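Phosphoribosylaminoimidazole-succinocarboxamide synthase (Pyrococcus horikoshii, PDB 4O7W) catalyses the ATP-dependent joining of L-aspartate to the carboxylate of 5-amino-1-(5-phosphoribosyl)imidazole-4-carboxylate, forming SAICAR in de novo purine biosynthesis. Local coordinates at residues Asp21-Glu26 against Leu78-Leu83; His63-His68 against Ile186-Glu191; Pro87-Val92 against Lys175-Lys180. All coordinates share one frame; numbering follows the deposited sequence. Where two conformers were deposited one is given.

Contact 1 of 3, residues Asp21-Glu26 against Leu78-Leu83; sequences DKLIME and LIVEKL. With ATP (adenosine-5'-triphosphate), chain C.
The backbone carbonyl of D21 is gripped twice: K82 N donates to D21 O at 3.0 Å, arriving from above the carbonyl plane, while a water donates to the same oxygen and also to K82 O. From this end the two strands run back antiparallel. L23 pairs with V80 and M25 with L78, each as a hydrogen-bonded pair with two bonds; in the second, M25 N meets L78 O at 2.7 Å in the carbonyl plane. Between these pairs stands the non-hydrogen-bonded pair I24 and I79. Their side chains share one face of the sheet with the stem of K22, whose CD comes alongside I79 CG2 at 3.8 Å, both chains pointing the same way. On the opposite face, with L78 and V80, L23 and M25 both reach over, L23 CD2 in one conformer meeting V80 CG2 at 3.7 Å. M25 CG stands anti to the backbone N and the chain turns at its last torsion (chi3 66°), bringing CE to L78 CD1 at 3.9 Å and, from across, to V80 CG1 at 4.1 Å. Where the pairing ends, the chain turns to the nucleotide: E81 O accepts from ATP N6 at 2.7 Å, and L83 N donates to ATP N1 at 3.2 Å. A carbonyl and an N-H two residues apart reading the adenine edge recall the hinge of protein kinases, here extending from an antiparallel sheet.

Contact 2 of 3, residues His63-His68 against Ile186-Glu191; sequences HGIKTH and IVLADE. With ATP (adenosine-5'-triphosphate), chain C.
This is a short backbone bridge, a single pairing of T67 with L188, made where the loop leaving helix 45-62 passes the short strand 186-188 beside the adenine of ATP. Two bonds carry it. L188 N donates almost straight to K66 O at 2.9 Å, and H68 N returns a more bent bond to L188 O at 2.8 Å, meeting it nearly along the C=O axis. A water donating to both K66 O and I186 O extends the join past its end, so K66 O receives two donors. V187 fits closely beside this backbone: its CG1, anti to the backbone N, presses on T67 C at 3.3 Å.

The imidazole of H68 then links the bridge to the nucleotide. With chi1 at 70° its CG sits between the backbone N and the carbonyl carbon, which brings the ring over A189 CA. That carbon lies 3.6 Å from the ring centroid and 2° off the normal, a CH-pi contact on that face. In the ring plane, at the edge, ND1 accepts from ATP N6 at 2.8 Å, while NE2 donates only weakly to D190 O (2.9 Å, 120° at the hydrogen). The ND1 bond and the packing on A189 CA are consistent with a settled ring orientation, to which the weak NE2 bond adds little certainty.

Around the bridge, L188 packs on L60 of helix 45-62 and on L176 and F178 of strand 169-180. F57 of the same helix meets the H68 ring edge-to-face, I186 lies on helix 143-165, and V187 touches L83 in the loop after strand 77-81.

Contact 3 of 3, residues Pro87-Val92 against Lys175-Lys180; sequences PLEVVV and KLEFGK. With TYD (thymidine-5'-diphosphate), chain B; ATP (adenosine-5'-triphosphate), chain C.
K175 leaves its strand with CG anti to the backbone N, which brings CG to E89 CB at 3.7 Å, the two side chains crossing obliquely; the bends at chi2 (-90°) and chi3 (-72°) then carry the ammonium forward along its strand to the E177 carboxylate. Underneath lies an antiparallel pairing of strands 84-93 and 169-180, neighbours in the larger antiparallel sheet. V90 and L176 form a hydrogen-bonded pair, with V90 N to L176 O and L176 N to V90 O both 2.8 Å; V91 and K175 follow as a non-hydrogen-bonded pair.

The folded lysine does two things. Its methylenes run along a face of the thymine of the bound thymidine diphosphate, CE lying 3.4 Å from TYD N3, and its NZ makes a salt bridge with E177 OE2 at 3.1 Å, on the anti side of the carboxylate and 32° out of its plane. E177 and E89 lie side by side, with E89 OE1 and E177 OE2 3.9 Å apart. Such a meeting of like charges would be eased by this lysine and by K122, which pairs with E177 OE1. That same OE1 accepts from ATP O2' at 2.7 Å, so one carboxylate joins the lysine of the thymidine diphosphate site to the ATP ribose.

Beyond L176 the direct pairing gives way, and a water that accepts from F178 N also lies beside L88 O. On the other face of the sheet, which faces helix 143-165, V90 CG2 meets the edge of the F178 ring, 3.9 Å from CE2.

In the fold
The three contacts gather round one ATP. Contact 1 and contact 2, with centres about 12 Å apart, converge on the adenine amino group and are probably joined by a bond from E81 N to H68 O (2.8 Å). Contact 2 and contact 3, about 10 Å between centres, share a sheet: A189 N probably bonds to E177 O, and V187 N to G179 O, each at 2.8 Å. Contacts 1 and 3 lie farthest apart, about 17 Å between centres, yet L83 CD2 still packs on K180 O. Base recognition thus falls to contacts 1 and 2, whereas contact 3 bonds to the ribose O2' and borders the bound thymidine diphosphate.

Contact 1 of 3, residues Asp21-Glu26 against Leu78-Leu83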
# COMPACT_ATOMS: atom_id res chain seq x y z
N ASP A 21 -12.40 -21.59 -24.50
CA ASP A 21 -12.69 -20.17 -24.55
C ASP A 21 -13.58 -19.73 -23.40
O ASP A 21 -13.65 -18.54 -23.10
CB ASP A 21 -13.39 -19.85 -25.87
CG ASP A 21 -13.09 -20.87 -26.94
OD1 ASP A 21 -13.75 -21.94 -26.96
OD2 ASP A 21 -12.18 -20.62 -27.77
N LYS A 22 -14.28 -20.67 -22.77
CA LYS A 22 -15.28 -20.29 -21.79
C LYS A 22 -15.38 -21.19 -20.58
O LYS A 22 -15.04 -22.37 -20.61
CB LYS A 22 -16.66 -20.07 -22.43
CG LYS A 22 -17.12 -21.13 -23.41
CD LYS A 22 -18.53 -20.84 -23.90
CE LYS A 22 -18.54 -19.89 -25.09
NZ LYS A 22 -18.37 -20.65 -26.36
N LEU A 23 -15.85 -20.60 -19.50
CA LEU A 23 -16.10 -21.39 -18.31
C LEU A 23 -17.44 -21.05 -17.69
O LEU A 23 -18.12 -20.10 -18.09
CB LEU A 23 -14.93 -21.36 -17.32
CG LEU A 23 -14.54 -20.13 -16.49
CD1 LEU A 23 -13.57 -20.56 -15.40
CD2 LEU A 23 -13.90 -19.05 -17.34
N ILE A 24 -17.86 -21.92 -16.77
CA ILE A 24 -19.10 -21.76 -16.05
C ILE A 24 -18.74 -21.16 -14.70
O ILE A 24 -17.90 -21.70 -14.00
CB ILE A 24 -19.82 -23.11 -15.84
CG1 ILE A 24 -20.44 -23.62 -17.15
CG2 ILE A 24 -20.86 -23.00 -14.72
CD1 ILE A 24 -21.55 -22.75 -17.72
N MET A 25 -19.35 -20.04 -14.36
CA MET A 25 -19.19 -19.48 -13.02
C MET A 25 -20.46 -19.79 -12.24
O MET A 25 -21.52 -19.25 -12.54
CB MET A 25 -18.96 -17.97 -13.08
CG MET A 25 -18.59 -17.32 -11.75
SD MET A 25 -17.87 -15.68 -12.00
CE MET A 25 -19.24 -14.75 -12.68
N GLU A 26 -20.33 -20.67 -11.26
CA GLU A 26 -21.47 -21.06 -10.42
C GLU A 26 -21.35 -20.43 -9.05
O GLU A 26 -20.35 -20.61 -8.37
CB GLU A 26 -21.56 -22.59 -10.30
CG GLU A 26 -22.84 -23.07 -9.62
CD GLU A 26 -22.87 -24.58 -9.43
OE1 GLU A 26 -22.08 -25.09 -8.61
OE2 GLU A 26 -23.68 -25.25 -10.09
N LEU A 78 -23.33 -18.63 -14.50
CA LEU A 78 -23.09 -17.73 -15.62
C LEU A 78 -22.09 -18.37 -16.58
O LEU A 78 -21.21 -19.11 -16.15
CB LEU A 78 -22.53 -16.38 -15.15
CG LEU A 78 -23.09 -15.53 -13.99
CD1 LEU A 78 -22.72 -14.07 -14.23
CD2 LEU A 78 -24.58 -15.68 -13.76
N ILE A 79 -22.23 -18.07 -17.86
CA ILE A 79 -21.21 -18.42 -18.85
C ILE A 79 -20.31 -17.22 -19.02
O ILE A 79 -20.78 -16.12 -19.34
CB ILE A 79 -21.79 -18.78 -20.23
CG1 ILE A 79 -22.90 -19.83 -20.11
CG2 ILE A 79 -20.67 -19.28 -21.15
CD1 ILE A 79 -23.65 -20.08 -21.41
N VAL A 80 -19.02 -17.43 -18.80
CA VAL A 80 -18.06 -16.34 -18.89
C VAL A 80 -16.85 -16.72 -19.73
O VAL A 80 -16.52 -17.90 -19.92
CB VAL A 80 -17.60 -15.82 -17.49
CG1 VAL A 80 -18.77 -15.23 -16.71
CG2 VAL A 80 -16.88 -16.91 -16.70
N GLU A 81 -16.18 -15.69 -20.22
CA GLU A 81 -14.99 -15.83 -21.02
C GLU A 81 -13.81 -16.18 -20.13
O GLU A 81 -13.58 -15.53 -19.11
CB GLU A 81 -14.74 -14.51 -21.74
CG GLU A 81 -13.54 -14.49 -22.65
CD GLU A 81 -13.31 -13.13 -23.26
OE1 GLU A 81 -13.94 -12.15 -22.83
OE2 GLU A 81 -12.47 -13.04 -24.16
N LYS A 82 -13.08 -17.22 -20.49
CA LYS A 82 -11.86 -17.59 -19.78
C LYS A 82 -10.78 -16.54 -20.04
O LYS A 82 -10.58 -16.10 -21.17
CB LYS A 82 -11.39 -18.97 -20.21
CG LYS A 82 -10.19 -19.53 -19.48
CD LYS A 82 -9.59 -20.68 -20.29
CE LYS A 82 -9.08 -21.79 -19.40
NZ LYS A 82 -7.74 -21.45 -18.85
N LEU A 83 -10.11 -16.12 -18.97
CA LEU A 83 -9.07 -15.10 -19.08
C LEU A 83 -7.82 -15.51 -18.35
O LEU A 83 -7.87 -16.33 -17.44
CB LEU A 83 -9.57 -13.79 -18.46
CG LEU A 83 -10.80 -13.10 -19.04
CD1 LEU A 83 -11.29 -12.04 -18.06
CD2 LEU A 83 -10.52 -12.49 -20.42
PG ATP C . -9.31 -16.91 -4.91
O1G ATP C . -8.14 -17.51 -4.15
O2G ATP C . -9.62 -17.62 -6.20
O3G ATP C . -9.29 -15.41 -5.00
PB ATP C . -11.74 -18.26 -4.28
O1B ATP C . -11.10 -19.58 -4.60
O2B ATP C . -12.69 -18.15 -3.11
O3B ATP C . -10.58 -17.18 -3.96
PA ATP C . -14.07 -17.89 -5.89
O1A ATP C . -14.72 -16.53 -5.91
O2A ATP C . -14.69 -18.94 -5.00
O3A ATP C . -12.49 -17.69 -5.59
O5' ATP C . -14.07 -18.51 -7.38
C5' ATP C . -13.80 -17.71 -8.55
C4' ATP C . -12.36 -17.92 -9.04
O4' ATP C . -12.28 -17.81 -10.47
C3' ATP C . -11.44 -16.83 -8.53
O3' ATP C . -10.14 -17.42 -8.45
C2' ATP C . -11.45 -15.80 -9.65
O2' ATP C . -10.31 -14.95 -9.64
C1' ATP C . -11.48 -16.69 -10.88
N9 ATP C . -12.12 -16.04 -12.06
C8 ATP C . -13.14 -15.16 -12.05
N7 ATP C . -13.47 -14.79 -13.31
C5 ATP C . -12.66 -15.46 -14.16
C6 ATP C . -12.45 -15.56 -15.63
N6 ATP C . -13.21 -14.86 -16.50
N1 ATP C . -11.47 -16.38 -16.08
C2 ATP C . -10.69 -17.10 -15.26
N3 ATP C . -10.83 -17.07 -13.93
C4 ATP C . -11.77 -16.28 -13.32
O HOH W 1 -11.19 -17.07 -23.51

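Contact 2 of 3, residues His63-His68 against Ile186-Glu191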
# COMPACT_ATOMS: atom_id res chain seq x y z
N HIS A 63 -22.35 0.43 -21.20
CA HIS A 63 -21.55 1.63 -21.02
C HIS A 63 -20.17 1.50 -21.59
O HIS A 63 -19.32 2.36 -21.38
CB HIS A 63 -21.52 2.02 -19.55
CG HIS A 63 -22.78 2.71 -19.10
ND1 HIS A 63 -23.90 2.03 -18.77
CD2 HIS A 63 -23.07 4.05 -18.96
CE1 HIS A 63 -24.86 2.92 -18.41
NE2 HIS A 63 -24.35 4.15 -18.54
N GLY A 64 -19.94 0.41 -22.32
CA GLY A 64 -18.68 0.21 -23.02
C GLY A 64 -17.55 -0.37 -22.18
O GLY A 64 -16.39 -0.19 -22.53
N ILE A 65 -17.90 -1.04 -21.07
CA ILE A 65 -16.93 -1.77 -20.25
C ILE A 65 -16.81 -3.21 -20.75
O ILE A 65 -17.80 -3.93 -20.77
CB ILE A 65 -17.31 -1.79 -18.73
CG1 ILE A 65 -17.48 -0.37 -18.15
CG2 ILE A 65 -16.28 -2.58 -17.93
CD1 ILE A 65 -16.23 0.49 -18.23
N LYS A 66 -15.61 -3.63 -21.14
CA LYS A 66 -15.38 -5.01 -21.57
C LYS A 66 -15.37 -5.94 -20.36
O LYS A 66 -14.52 -5.80 -19.50
CB LYS A 66 -14.01 -5.12 -22.24
CG LYS A 66 -13.96 -4.79 -23.70
CD LYS A 66 -12.92 -5.66 -24.39
CE LYS A 66 -12.55 -5.10 -25.75
NZ LYS A 66 -11.63 -3.94 -25.55
N THR A 67 -16.31 -6.88 -20.31
CA THR A 67 -16.41 -7.81 -19.19
C THR A 67 -16.35 -9.24 -19.70
O THR A 67 -16.51 -9.49 -20.88
CB THR A 67 -17.73 -7.65 -18.39
OG1 THR A 67 -18.77 -8.39 -19.03
CG2 THR A 67 -18.15 -6.19 -18.24
N HIS A 68 -16.16 -10.19 -18.78
CA HIS A 68 -16.13 -11.59 -19.19
C HIS A 68 -17.50 -12.20 -19.39
O HIS A 68 -17.61 -13.35 -19.80
CB HIS A 68 -15.31 -12.41 -18.19
CG HIS A 68 -15.97 -12.57 -16.83
ND1 HIS A 68 -15.62 -13.56 -15.98
CD2 HIS A 68 -16.99 -11.86 -16.21
CE1 HIS A 68 -16.35 -13.48 -14.86
NE2 HIS A 68 -17.20 -12.43 -14.99
N ILE A 186 -7.67 -5.82 -21.55
CA ILE A 186 -8.00 -5.93 -20.13
C ILE A 186 -9.52 -6.04 -19.93
O ILE A 186 -10.28 -5.15 -20.30
CB ILE A 186 -7.31 -4.83 -19.29
CG1 ILE A 186 -5.78 -5.03 -19.39
CG2 ILE A 186 -7.78 -4.87 -17.82
CD1 ILE A 186 -4.92 -3.86 -18.97
N VAL A 187 -9.94 -7.16 -19.35
CA VAL A 187 -11.34 -7.54 -19.29
C VAL A 187 -11.78 -7.72 -17.82
O VAL A 187 -11.11 -8.38 -17.03
CB VAL A 187 -11.59 -8.84 -20.10
CG1 VAL A 187 -13.03 -9.29 -19.96
CG2 VAL A 187 -11.25 -8.64 -21.58
N LEU A 188 -12.91 -7.11 -17.47
CA LEU A 188 -13.43 -7.17 -16.11
C LEU A 188 -14.00 -8.56 -15.85
O LEU A 188 -14.71 -9.11 -16.69
CB LEU A 188 -14.49 -6.09 -15.91
CG LEU A 188 -15.22 -6.03 -14.56
CD1 LEU A 188 -14.24 -5.68 -13.46
CD2 LEU A 188 -16.31 -4.97 -14.62
N ALA A 189 -13.68 -9.12 -14.68
CA ALA A 189 -13.92 -10.53 -14.44
C ALA A 189 -14.63 -10.79 -13.10
O ALA A 189 -15.32 -9.91 -12.58
CB ALA A 189 -12.59 -11.29 -14.52
N ASP A 190 -14.48 -12.01 -12.57
CA ASP A 190 -15.11 -12.41 -11.31
C ASP A 190 -16.60 -12.02 -11.19
O ASP A 190 -17.39 -12.25 -12.10
CB ASP A 190 -14.29 -11.91 -10.12
CG ASP A 190 -14.55 -12.70 -8.85
OD1 ASP A 190 -14.97 -12.09 -7.86
OD2 ASP A 190 -14.34 -13.94 -8.84
N GLU A 191 -16.99 -11.40 -10.06
CA GLU A 191 -18.39 -11.11 -9.79
C GLU A 191 -18.57 -9.67 -9.36
O GLU A 191 -17.60 -9.00 -8.98
CB GLU A 191 -18.92 -12.05 -8.67
CG GLU A 191 -18.46 -11.67 -7.26
CD GLU A 191 -18.95 -12.62 -6.17
OE1 GLU A 191 -20.12 -12.53 -5.74
OE2 GLU A 191 -18.14 -13.45 -5.72
PG ATP C . -9.31 -16.91 -4.91
O1G ATP C . -8.14 -17.51 -4.15
O2G ATP C . -9.62 -17.62 -6.20
O3G ATP C . -9.29 -15.41 -5.00
PB ATP C . -11.74 -18.26 -4.28
O1B ATP C . -11.10 -19.58 -4.60
O2B ATP C . -12.69 -18.15 -3.11
O3B ATP C . -10.58 -17.18 -3.96
PA ATP C . -14.07 -17.89 -5.89
O1A ATP C . -14.72 -16.53 -5.91
O2A ATP C . -14.69 -18.94 -5.00
O3A ATP C . -12.49 -17.69 -5.59
O5' ATP C . -14.07 -18.51 -7.38
C5' ATP C . -13.80 -17.71 -8.55
C4' ATP C . -12.36 -17.92 -9.04
O4' ATP C . -12.28 -17.81 -10.47
C3' ATP C . -11.44 -16.83 -8.53
O3' ATP C . -10.14 -17.42 -8.45
C2' ATP C . -11.45 -15.80 -9.65
O2' ATP C . -10.31 -14.95 -9.64
C1' ATP C . -11.48 -16.69 -10.88
N9 ATP C . -12.12 -16.04 -12.06
C8 ATP C . -13.14 -15.16 -12.05
N7 ATP C . -13.47 -14.79 -13.31
C5 ATP C . -12.66 -15.46 -14.16
C6 ATP C . -12.45 -15.56 -15.63
N6 ATP C . -13.21 -14.86 -16.50
N1 ATP C . -11.47 -16.38 -16.08
C2 ATP C . -10.69 -17.10 -15.26
N3 ATP C . -10.83 -17.07 -13.93
C4 ATP C . -11.77 -16.28 -13.32
O HOH W 2 -12.48 -3.85 -18.94

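Contact 3 of 3, residues Pro87-Val92 against Lys175-Lys180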
# COMPACT_ATOMS: atom_id res chain seq x y z
N PRO A 87 -3.27 -11.28 -10.74
CA PRO A 87 -3.40 -11.69 -9.33
C PRO A 87 -3.69 -10.49 -8.41
O PRO A 87 -2.93 -10.20 -7.47
CB PRO A 87 -2.03 -12.33 -9.03
CG PRO A 87 -1.08 -11.60 -9.93
CD PRO A 87 -1.86 -11.20 -11.17
N LEU A 88 -4.80 -9.79 -8.69
CA LEU A 88 -5.15 -8.56 -7.99
C LEU A 88 -6.59 -8.56 -7.54
O LEU A 88 -7.46 -9.17 -8.17
CB LEU A 88 -4.91 -7.33 -8.87
CG LEU A 88 -3.49 -6.99 -9.39
CD1 LEU A 88 -3.58 -5.87 -10.43
CD2 LEU A 88 -2.53 -6.64 -8.27
N GLU A 89 -6.83 -7.88 -6.43
CA GLU A 89 -8.15 -7.43 -6.08
C GLU A 89 -8.06 -5.91 -6.09
O GLU A 89 -7.21 -5.34 -5.40
CB GLU A 89 -8.55 -8.01 -4.73
CG GLU A 89 -8.95 -9.49 -4.87
CD GLU A 89 -8.79 -10.30 -3.59
OE1 GLU A 89 -9.19 -11.49 -3.60
OE2 GLU A 89 -8.25 -9.76 -2.59
N VAL A 90 -8.89 -5.28 -6.92
CA VAL A 90 -8.85 -3.83 -7.16
C VAL A 90 -10.00 -3.18 -6.43
O VAL A 90 -11.16 -3.38 -6.78
CB VAL A 90 -8.90 -3.50 -8.66
CG1 VAL A 90 -8.80 -1.99 -8.90
CG2 VAL A 90 -7.76 -4.22 -9.40
N VAL A 91 -9.69 -2.43 -5.38
CA VAL A 91 -10.73 -1.88 -4.52
C VAL A 91 -10.92 -0.37 -4.79
O VAL A 91 -9.95 0.40 -4.79
CB VAL A 91 -10.43 -2.17 -3.02
CG1 VAL A 91 -11.46 -1.50 -2.14
CG2 VAL A 91 -10.39 -3.69 -2.75
N VAL A 92 -12.16 0.03 -5.05
CA VAL A 92 -12.51 1.44 -5.23
C VAL A 92 -13.38 1.87 -4.04
O VAL A 92 -14.27 1.13 -3.64
CB VAL A 92 -13.28 1.65 -6.55
CG1 VAL A 92 -13.55 3.13 -6.80
CG2 VAL A 92 -12.54 1.05 -7.73
N LYS A 175 -14.98 -4.27 -4.78
CA LYS A 175 -13.77 -4.92 -5.26
C LYS A 175 -14.03 -5.50 -6.66
O LYS A 175 -15.06 -6.12 -6.90
CB LYS A 175 -13.35 -6.03 -4.29
CG LYS A 175 -12.07 -6.78 -4.68
CD LYS A 175 -12.34 -8.00 -5.56
CE LYS A 175 -13.00 -9.15 -4.76
NZ LYS A 175 -13.59 -10.18 -5.69
N LEU A 176 -13.08 -5.28 -7.56
CA LEU A 176 -13.08 -5.90 -8.88
C LEU A 176 -11.86 -6.78 -9.09
O LEU A 176 -10.85 -6.65 -8.38
CB LEU A 176 -13.10 -4.84 -9.99
CG LEU A 176 -14.22 -3.81 -9.97
CD1 LEU A 176 -13.92 -2.72 -11.00
CD2 LEU A 176 -15.60 -4.43 -10.19
N GLU A 177 -11.97 -7.65 -10.09
CA GLU A 177 -10.88 -8.46 -10.59
C GLU A 177 -10.88 -8.41 -12.12
O GLU A 177 -11.93 -8.17 -12.76
CB GLU A 177 -11.00 -9.91 -10.10
CG GLU A 177 -10.98 -10.07 -8.57
CD GLU A 177 -10.95 -11.52 -8.11
OE1 GLU A 177 -10.59 -12.42 -8.90
OE2 GLU A 177 -11.26 -11.77 -6.94
N PHE A 178 -9.70 -8.63 -12.69
CA PHE A 178 -9.47 -8.43 -14.10
C PHE A 178 -8.57 -9.54 -14.62
O PHE A 178 -7.75 -10.08 -13.87
CB PHE A 178 -8.72 -7.11 -14.34
CG PHE A 178 -9.53 -5.88 -14.01
CD1 PHE A 178 -10.29 -5.25 -15.00
CD2 PHE A 178 -9.50 -5.34 -12.73
CE1 PHE A 178 -11.02 -4.10 -14.71
CE2 PHE A 178 -10.24 -4.19 -12.43
CZ PHE A 178 -11.01 -3.58 -13.43
N GLY A 179 -8.70 -9.82 -15.91
CA GLY A 179 -7.78 -10.69 -16.62
C GLY A 179 -7.57 -10.20 -18.05
O GLY A 179 -8.22 -9.25 -18.50
N LYS A 180 -6.65 -10.86 -18.75
CA LYS A 180 -6.34 -10.55 -20.14
C LYS A 180 -7.00 -11.56 -21.08
O LYS A 180 -6.98 -12.75 -20.80
CB LYS A 180 -4.83 -10.62 -20.35
CG LYS A 180 -4.14 -9.27 -20.34
CD LYS A 180 -2.65 -9.41 -20.65
CE LYS A 180 -2.02 -8.03 -20.81
NZ LYS A 180 -0.53 -8.07 -20.79
PA TYD B . -12.11 -3.80 2.79
O1A TYD B . -12.73 -2.72 3.63
O2A TYD B . -10.73 -3.49 2.25
O3A TYD B . -11.96 -5.20 3.55
PB TYD B . -12.99 -5.97 4.53
O1B TYD B . -13.68 -4.91 5.36
O2B TYD B . -13.96 -6.65 3.58
O3B TYD B . -12.10 -6.93 5.25
O5' TYD B . -13.11 -4.15 1.60
C5' TYD B . -13.43 -3.16 0.64
C4' TYD B . -14.56 -3.62 -0.29
O4' TYD B . -14.02 -4.54 -1.24
C3' TYD B . -15.72 -4.33 0.41
O3' TYD B . -16.91 -4.02 -0.30
C2' TYD B . -15.45 -5.81 0.22
C1' TYD B . -14.62 -5.83 -1.07
N1 TYD B . -13.56 -6.84 -1.03
C2 TYD B . -13.84 -8.20 -1.35
O2 TYD B . -15.00 -8.55 -1.66
N3 TYD B . -12.87 -9.12 -1.33
C4 TYD B . -11.60 -8.77 -1.04
O4 TYD B . -10.69 -9.62 -1.04
C5 TYD B . -11.25 -7.35 -0.72
C5M TYD B . -9.84 -6.92 -0.38
C6 TYD B . -12.30 -6.44 -0.74
PG ATP C . -9.31 -16.91 -4.91
O1G ATP C . -8.14 -17.51 -4.15
O2G ATP C . -9.62 -17.62 -6.20
O3G ATP C . -9.29 -15.41 -5.00
PB ATP C . -11.74 -18.26 -4.28
O1B ATP C . -11.10 -19.58 -4.60
O2B ATP C . -12.69 -18.15 -3.11
O3B ATP C . -10.58 -17.18 -3.96
PA ATP C . -14.07 -17.89 -5.89
O1A ATP C . -14.72 -16.53 -5.91
O2A ATP C . -14.69 -18.94 -5.00
O3A ATP C . -12.49 -17.69 -5.59
O5' ATP C . -14.07 -18.51 -7.38
C5' ATP C . -13.80 -17.71 -8.55
C4' ATP C . -12.36 -17.92 -9.04
O4' ATP C . -12.28 -17.81 -10.47
C3' ATP C . -11.44 -16.83 -8.53
O3' ATP C . -10.14 -17.42 -8.45
C2' ATP C . -11.45 -15.80 -9.65
O2' ATP C . -10.31 -14.95 -9.64
C1' ATP C . -11.48 -16.69 -10.88
N9 ATP C . -12.12 -16.04 -12.06
C8 ATP C . -13.14 -15.16 -12.05
N7 ATP C . -13.47 -14.79 -13.31
C5 ATP C . -12.66 -15.46 -14.16
C6 ATP C . -12.45 -15.56 -15.63
N6 ATP C . -13.21 -14.86 -16.50
N1 ATP C . -11.47 -16.38 -16.08
C2 ATP C . -10.69 -17.10 -15.26
N3 ATP C . -10.83 -17.07 -13.93
C4 ATP C . -11.77 -16.28 -13.32
O HOH W 3 -7.52 -9.11 -10.94